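Local atomic coordinates of cellulase (Bacillus sp. BG-CS10, PDB entry 5E09), a protein that probably hydrolyses beta-1,4-glucosidic bonds of cellulose, using a family 5 catalytic barrel joined to an X2 module and a family 46 carbohydrate-binding module. Residues W229-N234 with L290-F295; T371-D376 with E384-A389; A236-T239 with E243-Q246; F514-W517 with M521-Y524. All blocks are in the same frame, centred on the assembly; numbering follows the deposited sequence.

Contact 1. Residues W229-N234 with L290-F295; sequences WPFSVN and LKFFEF
Phe231, on the short helix 229-232, meets Phe292, on helix 286-302, in a contact carried by two phenylalanine side chains. Both helices belong to the TIM-barrel domain: the first lies in the connection after the sixth barrel strand, 219-225, and the second follows the seventh, 267-272. Along 290-295, Leu290 comes first and packs on helix 326-337, and both it and Lys291 touch Trp425 of the X2 module. Phe292 then points at Phe231. Its CG lies anti to the backbone N (chi1 172°), which carries the ring out from the helix, and Phe231 holds the same kind of first torsion, so each ring reaches across toward the other. CE2 of Phe231 is the touching atom, 3.7 Å from CD1 of Phe292 and 3.9 Å from CB of Phe292. The rings meet obliquely, their planes at 36° and their centroids 5.8 Å apart. Phe293 comes next, and CD2 of Phe292 lies over one of its faces. Further along, the Phe293 ring meets Phe328 edge-to-face, Glu294 forms a salt bridge with Arg339, and Phe295 meets Phe241 edge-to-face. Helix 243-261 packs on both contact rings, Thr245 on Phe231 and Ile249 on Phe292. With no hydrogen bond between the segments and only 80 Å² buried, the chemistry is apolar packing and exclusion of water, with no directional bond from one helix to the other.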
loop_
_atom_site.group_PDB
_atom_site.type_symbol
_atom_site.label_atom_id
_atom_site.label_comp_id
_atom_site.label_asym_id
_atom_site.label_seq_id
_atom_site.Cartn_x
_atom_site.Cartn_y
_atom_site.Cartn_z
ATOM N N TRP A 229 7.671 8.383 0.634
ATOM C CA TRP A 229 8.498 7.267 1.092
ATOM C C TRP A 229 8.745 7.145 2.609
ATOM O O TRP A 229 8.523 6.075 3.174
ATOM C CB TRP A 229 9.850 7.304 0.362
ATOM C CG TRP A 229 10.757 6.209 0.810
ATOM C CD1 TRP A 229 10.655 4.882 0.501
ATOM C CD2 TRP A 229 11.887 6.335 1.674
ATOM N NE1 TRP A 229 11.656 4.175 1.119
ATOM C CE2 TRP A 229 12.431 5.047 1.850
ATOM C CE3 TRP A 229 12.499 7.415 2.323
ATOM C CZ2 TRP A 229 13.555 4.803 2.634
ATOM C CZ3 TRP A 229 13.616 7.175 3.106
ATOM C CH2 TRP A 229 14.132 5.878 3.254
ATOM N N PRO A 230 9.207 8.218 3.278
ATOM C CA PRO A 230 9.548 8.015 4.694
ATOM C C PRO A 230 8.353 7.616 5.570
ATOM O O PRO A 230 8.502 6.841 6.518
ATOM C CB PRO A 230 10.089 9.384 5.127
ATOM C CG PRO A 230 10.378 10.120 3.872
ATOM C CD PRO A 230 9.420 9.615 2.861
ATOM N N PHE A 231 7.178 8.151 5.261
ATOM C CA PHE A 231 5.971 7.766 5.976
ATOM C C PHE A 231 5.551 6.346 5.611
ATOM O O PHE A 231 5.139 5.571 6.475
ATOM C CB PHE A 231 4.824 8.739 5.684
ATOM C CG PHE A 231 3.484 8.246 6.152
ATOM C CD1 PHE A 231 3.162 8.234 7.504
ATOM C CD2 PHE A 231 2.547 7.782 5.243
ATOM C CE1 PHE A 231 1.931 7.771 7.933
ATOM C CE2 PHE A 231 1.313 7.324 5.666
ATOM C CZ PHE A 231 1.008 7.315 7.010
ATOM N N SER A 232 5.667 6.004 4.330
ATOM C CA SER A 232 5.152 4.732 3.853
ATOM C C SER A 232 5.910 3.537 4.429
ATOM O O SER A 232 5.350 2.453 4.534
ATOM C CB SER A 232 5.183 4.682 2.323
ATOM O OG SER A 232 6.512 4.681 1.843
ATOM N N VAL A 233 7.177 3.726 4.798
ATOM C CA VAL A 233 7.947 2.645 5.412
ATOM C C VAL A 233 8.277 2.934 6.875
ATOM O O VAL A 233 8.962 2.142 7.520
ATOM C CB VAL A 233 9.278 2.369 4.657
ATOM C CG1 VAL A 233 9.012 2.020 3.195
ATOM C CG2 VAL A 233 10.227 3.557 4.780
ATOM N N ASN A 234 7.791 4.065 7.383
ATOM C CA ASN A 234 7.995 4.467 8.778
ATOM C C ASN A 234 9.477 4.562 9.127
ATOM O O ASN A 234 10.017 3.718 9.846
ATOM C CB ASN A 234 7.291 3.502 9.744
ATOM C CG ASN A 234 7.229 4.039 11.184
ATOM O OD1 ASN A 234 7.925 4.990 11.544
ATOM N ND2 ASN A 234 6.410 3.408 12.013
ATOM N N LEU A 290 -5.444 4.892 8.124
ATOM C CA LEU A 290 -6.791 5.288 7.707
ATOM C C LEU A 290 -6.827 6.713 7.152
ATOM O O LEU A 290 -7.396 6.960 6.084
ATOM C CB LEU A 290 -7.768 5.166 8.875
ATOM C CG LEU A 290 -7.958 3.772 9.476
ATOM C CD1 LEU A 290 -8.851 3.836 10.705
ATOM C CD2 LEU A 290 -8.527 2.814 8.445
ATOM N N LYS A 291 -6.212 7.650 7.869
ATOM C CA LYS A 291 -6.185 9.034 7.401
ATOM C C LYS A 291 -5.484 9.166 6.038
ATOM O O LYS A 291 -5.937 9.921 5.156
ATOM C CB LYS A 291 -5.521 9.934 8.447
ATOM C CG LYS A 291 -6.419 10.205 9.661
ATOM C CD LYS A 291 -5.811 11.234 10.616
ATOM C CE LYS A 291 -4.672 10.639 11.419
ATOM N NZ LYS A 291 -4.192 11.570 12.481
ATOM N N PHE A 292 -4.399 8.411 5.857
ATOM C CA PHE A 292 -3.693 8.415 4.582
ATOM C C PHE A 292 -4.623 7.992 3.452
ATOM O O PHE A 292 -4.776 8.711 2.460
ATOM C CB PHE A 292 -2.467 7.496 4.613
ATOM C CG PHE A 292 -1.820 7.314 3.264
ATOM C CD1 PHE A 292 -0.882 8.227 2.802
ATOM C CD2 PHE A 292 -2.159 6.244 2.451
ATOM C CE1 PHE A 292 -0.289 8.072 1.552
ATOM C CE2 PHE A 292 -1.577 6.087 1.204
ATOM C CZ PHE A 292 -0.640 7.005 0.754
ATOM N N PHE A 293 -5.243 6.824 3.594
ATOM C CA PHE A 293 -6.084 6.324 2.506
ATOM C C PHE A 293 -7.315 7.201 2.251
ATOM O O PHE A 293 -7.722 7.381 1.097
ATOM C CB PHE A 293 -6.489 4.874 2.776
ATOM C CG PHE A 293 -5.391 3.889 2.478
ATOM C CD1 PHE A 293 -5.186 3.434 1.183
ATOM C CD2 PHE A 293 -4.544 3.443 3.482
ATOM C CE1 PHE A 293 -4.163 2.535 0.889
ATOM C CE2 PHE A 293 -3.517 2.539 3.199
ATOM C CZ PHE A 293 -3.329 2.088 1.897
ATOM N N GLU A 294 -7.887 7.769 3.312
ATOM C CA GLU A 294 -9.028 8.680 3.159
ATOM C C GLU A 294 -8.641 9.908 2.324
ATOM O O GLU A 294 -9.324 10.276 1.351
ATOM C CB GLU A 294 -9.554 9.110 4.536
ATOM C CG GLU A 294 -10.917 9.808 4.523
ATOM C CD GLU A 294 -10.821 11.299 4.265
ATOM O OE1 GLU A 294 -9.780 11.905 4.616
ATOM O OE2 GLU A 294 -11.788 11.864 3.707
ATOM N N PHE A 295 -7.534 10.534 2.711
ATOM C CA PHE A 295 -7.013 11.687 1.986
ATOM C C PHE A 295 -6.726 11.355 0.510
ATOM O O PHE A 295 -7.220 12.025 -0.419
ATOM C CB PHE A 295 -5.750 12.183 2.687
ATOM C CG PHE A 295 -5.265 13.513 2.207
ATOM C CD1 PHE A 295 -5.774 14.685 2.741
ATOM C CD2 PHE A 295 -4.279 13.594 1.242
ATOM C CE1 PHE A 295 -5.314 15.920 2.306
ATOM C CE2 PHE A 295 -3.813 14.819 0.804
ATOM C CZ PHE A 295 -4.330 15.985 1.336
#

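Contact 2. Residues T371-D376 with E384-A389; sequences TGLQVD and EDYELA
Leu373 and Tyr386 bring together two strands that are not paired, their CA atoms, 8.3 Å apart, being the nearest across the segments: strand 370-375 belongs to the mixed sheet of the X2 module and strand 386-389 to its four-stranded antiparallel sheet, so the contact joins the two sheets through their side chains. Leu373 points at the tyrosine and lays its isobutyl group over one face of the ring. CD1 of Leu373 is 3.7 Å from the centroid of the Tyr386 ring and 21° off the ring normal, a CH-pi contact; it lies toward the CB end of the ring, 3.5 Å from CG of Tyr386. CG of Leu373 stands over the middle of the same face, 3.9 Å from CZ of Tyr386. The ring lies under the leucine because Tyr386 places its CG between its own backbone N and carbonyl carbon (chi1 73°). Its hydroxyl then runs up to the opposite backbone, with OH of Tyr386 3.5 Å from CA of Gly372, a residue that forms a classic beta bulge with Thr371 opposite Gln418. Leu393 and Met395 touch both side chains from strand 392-395, and Ile415 and Ala417 pack on Leu373 from strand 410-419. The chemistry is thus that of a sandwich interior, apolar across the ring face, while the hydroxyl end of the tyrosine lies against the backbone of the bulge residue Gly372.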
loop_
_atom_site.group_PDB
_atom_site.type_symbol
_atom_site.label_atom_id
_atom_site.label_comp_id
_atom_site.label_asym_id
_atom_site.label_seq_id
_atom_site.Cartn_x
_atom_site.Cartn_y
_atom_site.Cartn_z
ATOM N N THR A 371 -22.755 13.182 14.840
ATOM C CA THR A 371 -24.158 12.980 15.198
ATOM C C THR A 371 -24.351 12.143 16.468
ATOM O O THR A 371 -25.443 12.122 17.033
ATOM C CB THR A 371 -24.940 12.313 14.058
ATOM O OG1 THR A 371 -24.366 11.036 13.763
ATOM C CG2 THR A 371 -24.913 13.187 12.817
ATOM N N GLY A 372 -23.303 11.450 16.907
ATOM C CA GLY A 372 -23.368 10.682 18.138
ATOM C C GLY A 372 -22.118 9.875 18.462
ATOM O O GLY A 372 -21.204 9.767 17.643
ATOM N N LEU A 373 -22.076 9.332 19.676
ATOM C CA LEU A 373 -21.063 8.359 20.082
ATOM C C LEU A 373 -21.746 7.080 20.535
ATOM O O LEU A 373 -22.866 7.121 21.049
ATOM C CB LEU A 373 -20.183 8.894 21.217
ATOM C CG LEU A 373 -19.349 10.153 20.987
ATOM C CD1 LEU A 373 -18.412 10.386 22.169
ATOM C CD2 LEU A 373 -18.570 10.059 19.681
ATOM N N GLN A 374 -21.070 5.951 20.362
ATOM C CA GLN A 374 -21.601 4.667 20.800
ATOM C C GLN A 374 -20.524 3.798 21.429
ATOM O O GLN A 374 -19.358 3.884 21.070
ATOM C CB GLN A 374 -22.245 3.917 19.634
ATOM C CG GLN A 374 -23.513 4.554 19.102
ATOM C CD GLN A 374 -24.449 3.544 18.455
ATOM O OE1 GLN A 374 -24.025 2.467 18.032
ATOM N NE2 GLN A 374 -25.735 3.883 18.391
ATOM N N VAL A 375 -20.921 2.977 22.391
ATOM C CA VAL A 375 -20.071 1.913 22.906
ATOM C C VAL A 375 -20.896 0.632 22.895
ATOM O O VAL A 375 -21.996 0.596 23.453
ATOM C CB VAL A 375 -19.555 2.197 24.330
ATOM C CG1 VAL A 375 -18.828 0.974 24.886
ATOM C CG2 VAL A 375 -18.652 3.420 24.346
ATOM N N ASP A 376 -20.373 -0.406 22.245
ATOM C CA ASP A 376 -21.083 -1.675 22.103
ATOM C C ASP A 376 -22.468 -1.479 21.482
ATOM O O ASP A 376 -23.434 -2.118 21.896
ATOM C CB ASP A 376 -21.221 -2.380 23.458
ATOM C CG ASP A 376 -19.883 -2.636 24.127
ATOM O OD1 ASP A 376 -18.926 -3.047 23.432
ATOM O OD2 ASP A 376 -19.789 -2.426 25.355
ATOM N N GLU A 384 -23.422 14.133 29.742
ATOM C CA GLU A 384 -23.214 13.270 30.902
ATOM C C GLU A 384 -22.036 12.334 30.624
ATOM O O GLU A 384 -21.363 11.853 31.535
ATOM C CB GLU A 384 -24.475 12.459 31.205
ATOM C CG GLU A 384 -25.696 13.307 31.523
ATOM C CD GLU A 384 -25.488 14.195 32.734
ATOM O OE1 GLU A 384 -24.385 14.160 33.317
ATOM O OE2 GLU A 384 -26.429 14.929 33.103
ATOM N N ASP A 385 -21.815 12.096 29.335
ATOM C CA ASP A 385 -20.757 11.232 28.809
ATOM C C ASP A 385 -19.791 11.942 27.844
ATOM O O ASP A 385 -18.624 11.564 27.752
ATOM C CB ASP A 385 -21.364 10.002 28.129
ATOM C CG ASP A 385 -22.192 9.161 29.079
ATOM O OD1 ASP A 385 -22.290 9.527 30.269
ATOM O OD2 ASP A 385 -22.745 8.132 28.636
ATOM N N TYR A 386 -20.268 12.967 27.134
ATOM C CA TYR A 386 -19.414 13.708 26.214
ATOM C C TYR A 386 -19.981 15.053 25.763
ATOM O O TYR A 386 -21.183 15.289 25.829
ATOM C CB TYR A 386 -19.110 12.851 24.983
ATOM C CG TYR A 386 -20.264 12.666 24.019
ATOM C CD1 TYR A 386 -21.191 11.643 24.197
ATOM C CD2 TYR A 386 -20.402 13.487 22.906
ATOM C CE1 TYR A 386 -22.235 11.459 23.309
ATOM C CE2 TYR A 386 -21.442 13.310 22.010
ATOM C CZ TYR A 386 -22.353 12.295 22.216
ATOM O OH TYR A 386 -23.387 12.120 21.324
ATOM N N GLU A 387 -19.093 15.927 25.294
ATOM C CA GLU A 387 -19.472 17.250 24.794
ATOM C C GLU A 387 -18.744 17.537 23.482
ATOM O O GLU A 387 -17.711 16.933 23.199
ATOM C CB GLU A 387 -19.143 18.351 25.813
ATOM C CG GLU A 387 -19.477 18.029 27.267
ATOM C CD GLU A 387 -18.939 19.069 28.241
ATOM O OE1 GLU A 387 -18.327 20.055 27.779
ATOM O OE2 GLU A 387 -19.122 18.901 29.468
ATOM N N LEU A 388 -19.273 18.459 22.686
ATOM C CA LEU A 388 -18.606 18.852 21.452
ATOM C C LEU A 388 -18.563 20.366 21.296
ATOM O O LEU A 388 -19.595 20.997 21.095
ATOM C CB LEU A 388 -19.299 18.233 20.235
ATOM C CG LEU A 388 -18.621 18.547 18.895
ATOM C CD1 LEU A 388 -17.387 17.660 18.684
ATOM C CD2 LEU A 388 -19.589 18.424 17.725
ATOM N N ALA A 389 -17.369 20.947 21.381
ATOM C CA ALA A 389 -17.201 22.374 21.113
ATOM C C ALA A 389 -16.554 22.571 19.747
ATOM O O ALA A 389 -15.347 22.379 19.592
ATOM C CB ALA A 389 -16.367 23.042 22.210
#

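Contact 3. Residues A236-T239 with E243-Q246; sequences AGYT and EETQ
Tyr238, the centre of an inverse gamma turn in the loop between helices 229-232 and 243-261 of the TIM barrel, reaches Glu244 in the first turn of the second helix. Its side chain begins close to the preceding short helix, with CB of Tyr238 near the backbone N of Phe231. The first torsion (chi1 -71°) sets CG anti to the carbonyl carbon and sends the ring across Pro230, where CD1 of Tyr238 packs on CB of the proline. On the other side of the ring, CE2 of Tyr238 approaches the glutamate, 3.8 Å from CD of Glu244, with the carboxylate at the ring's edge rather than over a face. Glu244 runs extended beyond its CG to get there, and the ring and carboxylate planes stand 83° apart. At the tip, the phenol OH donates a hydrogen bond that ties the loop to the start of helix 243-261. Glu244 is exposed and also touches Phe228, so this polar link lies at the protein surface. The bond is 2.9 Å from OH of Tyr238 to OE2 of Glu244, and the hydroxyl meets that oxygen from above the carboxylate plane, 40° out of it.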
loop_
_atom_site.group_PDB
_atom_site.type_symbol
_atom_site.label_atom_id
_atom_site.label_comp_id
_atom_site.label_asym_id
_atom_site.label_seq_id
_atom_site.Cartn_x
_atom_site.Cartn_y
_atom_site.Cartn_z
ATOM N N ALA A 236 12.833 7.807 9.575
ATOM C CA ALA A 236 13.197 9.219 9.711
ATOM C C ALA A 236 12.194 10.022 10.537
ATOM O O ALA A 236 12.202 11.252 10.500
ATOM C CB ALA A 236 13.368 9.858 8.348
ATOM N N GLY A 237 11.339 9.329 11.283
ATOM C CA GLY A 237 10.441 9.995 12.209
ATOM C C GLY A 237 9.093 10.365 11.631
ATOM O O GLY A 237 8.312 11.065 12.279
ATOM N N TYR A 238 8.814 9.901 10.417
ATOM C CA TYR A 238 7.521 10.144 9.782
ATOM C C TYR A 238 6.498 9.095 10.223
ATOM O O TYR A 238 6.063 8.252 9.436
ATOM C CB TYR A 238 7.672 10.161 8.261
ATOM C CG TYR A 238 8.398 11.397 7.775
ATOM C CD1 TYR A 238 9.780 11.522 7.917
ATOM C CD2 TYR A 238 7.702 12.451 7.201
ATOM C CE1 TYR A 238 10.441 12.658 7.491
ATOM C CE2 TYR A 238 8.355 13.589 6.773
ATOM C CZ TYR A 238 9.721 13.688 6.920
ATOM O OH TYR A 238 10.367 14.819 6.491
ATOM N N THR A 239 6.132 9.157 11.500
ATOM C CA THR A 239 5.205 8.204 12.094
ATOM C C THR A 239 3.754 8.611 11.845
ATOM O O THR A 239 2.861 7.769 11.876
ATOM C CB THR A 239 5.438 8.072 13.617
ATOM O OG1 THR A 239 5.474 9.376 14.199
ATOM C CG2 THR A 239 6.758 7.383 13.908
ATOM N N GLU A 243 1.804 16.978 6.910
ATOM C CA GLU A 243 1.740 17.880 5.765
ATOM C C GLU A 243 2.568 17.460 4.558
ATOM O O GLU A 243 2.127 17.670 3.432
ATOM C CB GLU A 243 2.150 19.298 6.181
ATOM C CG GLU A 243 1.028 20.315 6.028
ATOM C CD GLU A 243 1.363 21.643 6.670
ATOM O OE1 GLU A 243 2.466 22.161 6.403
ATOM O OE2 GLU A 243 0.538 22.156 7.459
ATOM N N GLU A 244 3.749 16.886 4.765
ATOM C CA GLU A 244 4.586 16.504 3.629
ATOM C C GLU A 244 4.003 15.336 2.843
ATOM O O GLU A 244 4.080 15.309 1.611
ATOM C CB GLU A 244 5.994 16.154 4.088
ATOM C CG GLU A 244 6.687 17.261 4.847
ATOM C CD GLU A 244 8.146 16.957 5.054
ATOM O OE1 GLU A 244 8.794 16.518 4.076
ATOM O OE2 GLU A 244 8.638 17.156 6.186
ATOM N N THR A 245 3.436 14.369 3.558
ATOM C CA THR A 245 2.787 13.222 2.929
ATOM C C THR A 245 1.594 13.693 2.084
ATOM O O THR A 245 1.427 13.312 0.899
ATOM C CB THR A 245 2.337 12.209 3.998
ATOM O OG1 THR A 245 3.403 12.013 4.935
ATOM C CG2 THR A 245 1.971 10.875 3.372
ATOM N N GLN A 246 0.792 14.560 2.696
ATOM C CA GLN A 246 -0.382 15.133 2.047
ATOM C C GLN A 246 0.007 15.913 0.796
ATOM O O GLN A 246 -0.592 15.750 -0.276
ATOM C CB GLN A 246 -1.132 16.035 3.028
ATOM C CG GLN A 246 -1.495 15.335 4.334
ATOM C CD GLN A 246 -2.247 16.227 5.302
ATOM O OE1 GLN A 246 -1.645 16.945 6.097
ATOM N NE2 GLN A 246 -3.571 16.178 5.246
#

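Contact 4. Residues F514-W517 with M521-Y524; sequences FHFW and MVEY
His515 and Met521, here a selenomethionine, stand side by side on one face of an antiparallel beta hairpin, while Phe514 and Val522 point to the other. His515 and Met521 are a non-hydrogen-bonded pair; the methionine chain is extended beyond CG, which brings SE of Met521 to 3.7 Å from CE1 of His515. The selenium approaches the imidazole obliquely, 34° off the ring normal, in a Met-aromatic contact. Phe514 and Val522 are the hydrogen-bonded pair, gripped twice: N of Phe514 gives to O of Val522 and N of Val522 to O of Phe514, each at 2.9 Å. Beside them the ring of Phe516 meets the valine obliquely, with CE1 of Phe516 3.5 Å from CG2 of Val522. Phe514 turns its ring edge to Tyr524, further along the partner strand, CE2 of Phe514 lying 4.3 Å from CB of Tyr524. The hairpin is internal to the antiparallel sheet of the C-terminal carbohydrate-binding module, between strands 458-465 and 532-536. NE2 of His515 is hydrogen-bonded to Glu462 on the adjoining strand 458-465, and OH of Tyr524 to the main chain at Glu438. Leu437 of strand 436-443 and Ile449 of strand 447-452 both pack on Phe514 and Tyr524.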
loop_
_atom_site.group_PDB
_atom_site.type_symbol
_atom_site.label_atom_id
_atom_site.label_comp_id
_atom_site.label_asym_id
_atom_site.label_seq_id
_atom_site.Cartn_x
_atom_site.Cartn_y
_atom_site.Cartn_z
ATOM N N PHE A 514 13.148 4.641 22.420
ATOM C CA PHE A 514 11.861 4.193 21.894
ATOM C C PHE A 514 10.766 5.246 22.096
ATOM O O PHE A 514 10.521 5.702 23.221
ATOM C CB PHE A 514 11.454 2.867 22.534
ATOM C CG PHE A 514 12.355 1.721 22.166
ATOM C CD1 PHE A 514 12.119 0.984 21.017
ATOM C CD2 PHE A 514 13.444 1.391 22.960
ATOM C CE1 PHE A 514 12.945 -0.071 20.670
ATOM C CE2 PHE A 514 14.280 0.337 22.621
ATOM C CZ PHE A 514 14.028 -0.396 21.471
ATOM N N HIS A 515 10.142 5.638 20.986
ATOM C CA HIS A 515 9.002 6.548 20.987
ATOM C C HIS A 515 7.693 5.765 20.919
ATOM O O HIS A 515 7.452 5.007 19.957
ATOM C CB HIS A 515 9.069 7.526 19.806
ATOM C CG HIS A 515 10.281 8.410 19.803
ATOM N ND1 HIS A 515 10.201 9.785 19.859
ATOM C CD2 HIS A 515 11.602 8.115 19.726
ATOM C CE1 HIS A 515 11.417 10.299 19.824
ATOM N NE2 HIS A 515 12.286 9.307 19.746
ATOM N N PHE A 516 6.858 5.973 21.939
ATOM C CA PHE A 516 5.543 5.348 22.057
ATOM C C PHE A 516 4.433 6.321 21.671
ATOM O O PHE A 516 4.618 7.534 21.726
ATOM C CB PHE A 516 5.312 4.847 23.484
ATOM C CG PHE A 516 6.194 3.705 23.872
ATOM C CD1 PHE A 516 7.502 3.927 24.272
ATOM C CD2 PHE A 516 5.715 2.405 23.839
ATOM C CE1 PHE A 516 8.320 2.870 24.625
ATOM C CE2 PHE A 516 6.530 1.344 24.197
ATOM C CZ PHE A 516 7.832 1.578 24.585
ATOM N N TRP A 517 3.274 5.785 21.300
ATOM C CA TRP A 517 2.157 6.617 20.848
ATOM C C TRP A 517 1.452 7.376 21.974
ATOM O O TRP A 517 0.698 8.311 21.717
ATOM C CB TRP A 517 1.150 5.758 20.082
ATOM C CG TRP A 517 1.598 5.549 18.677
ATOM C CD1 TRP A 517 2.075 4.391 18.123
ATOM C CD2 TRP A 517 1.662 6.536 17.656
ATOM N NE1 TRP A 517 2.414 4.601 16.808
ATOM C CE2 TRP A 517 2.166 5.931 16.489
ATOM C CE3 TRP A 517 1.328 7.902 17.597
ATOM C CZ2 TRP A 517 2.348 6.602 15.291
ATOM C CZ3 TRP A 517 1.508 8.583 16.409
ATOM C CH2 TRP A 517 2.014 7.934 15.271
HETATM N N MSE A 521 8.688 8.191 26.157
HETATM C CA MSE A 521 9.936 7.822 25.517
HETATM C C MSE A 521 10.768 7.024 26.499
HETATM O O MSE A 521 10.926 7.425 27.645
HETATM C CB MSE A 521 10.701 9.055 25.045
HETATM C CG MSE A 521 9.913 9.938 24.103
HETATM SE SE MSE A 521 11.031 11.346 23.382
HETATM C CE MSE A 521 9.637 12.508 22.664
ATOM N N VAL A 522 11.293 5.888 26.058
ATOM C CA VAL A 522 12.090 5.058 26.954
ATOM C C VAL A 522 13.510 4.892 26.411
ATOM O O VAL A 522 13.706 4.557 25.240
ATOM C CB VAL A 522 11.436 3.682 27.172
ATOM C CG1 VAL A 522 12.200 2.889 28.221
ATOM C CG2 VAL A 522 9.990 3.858 27.591
ATOM N N GLU A 523 14.494 5.151 27.267
ATOM C CA GLU A 523 15.892 5.065 26.883
ATOM C C GLU A 523 16.421 3.675 27.180
ATOM O O GLU A 523 15.988 3.032 28.138
ATOM C CB GLU A 523 16.722 6.117 27.616
ATOM C CG GLU A 523 16.304 7.556 27.329
ATOM C CD GLU A 523 16.805 8.058 25.985
ATOM O OE1 GLU A 523 17.833 7.537 25.498
ATOM O OE2 GLU A 523 16.179 8.979 25.415
ATOM N N TYR A 524 17.353 3.213 26.350
ATOM C CA TYR A 524 17.944 1.891 26.508
ATOM C C TYR A 524 19.351 1.889 25.923
ATOM O O TYR A 524 19.614 2.590 24.956
ATOM C CB TYR A 524 17.076 0.837 25.823
ATOM C CG TYR A 524 17.349 -0.588 26.248
ATOM C CD1 TYR A 524 16.816 -1.098 27.427
ATOM C CD2 TYR A 524 18.127 -1.429 25.462
ATOM C CE1 TYR A 524 17.055 -2.401 27.811
ATOM C CE2 TYR A 524 18.370 -2.735 25.839
ATOM C CZ TYR A 524 17.835 -3.216 27.012
ATOM O OH TYR A 524 18.074 -4.517 27.384
#

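Contacts 1 and 3 lie in the catalytic barrel, with centres 8 Å apart; contact 3 is nested along the chain within the loop closed by contact 1, and they touch where CE1 of Phe295 lies 3.4 Å from NE2 of Gln246. Contact 2 follows in the X2 module, its centre 28 Å from that of contact 1, and contact 4 comes last, in the C-terminal module, 32 Å from contact 2 between centres. Yet contact 4 meets the barrel: O of Thr239 in contact 3 packs 3.5 Å from CH2 of Trp517. The loop of contact 3 therefore borders the C-terminal module, consistent with a carbohydrate-binding module docked against the catalytic domain.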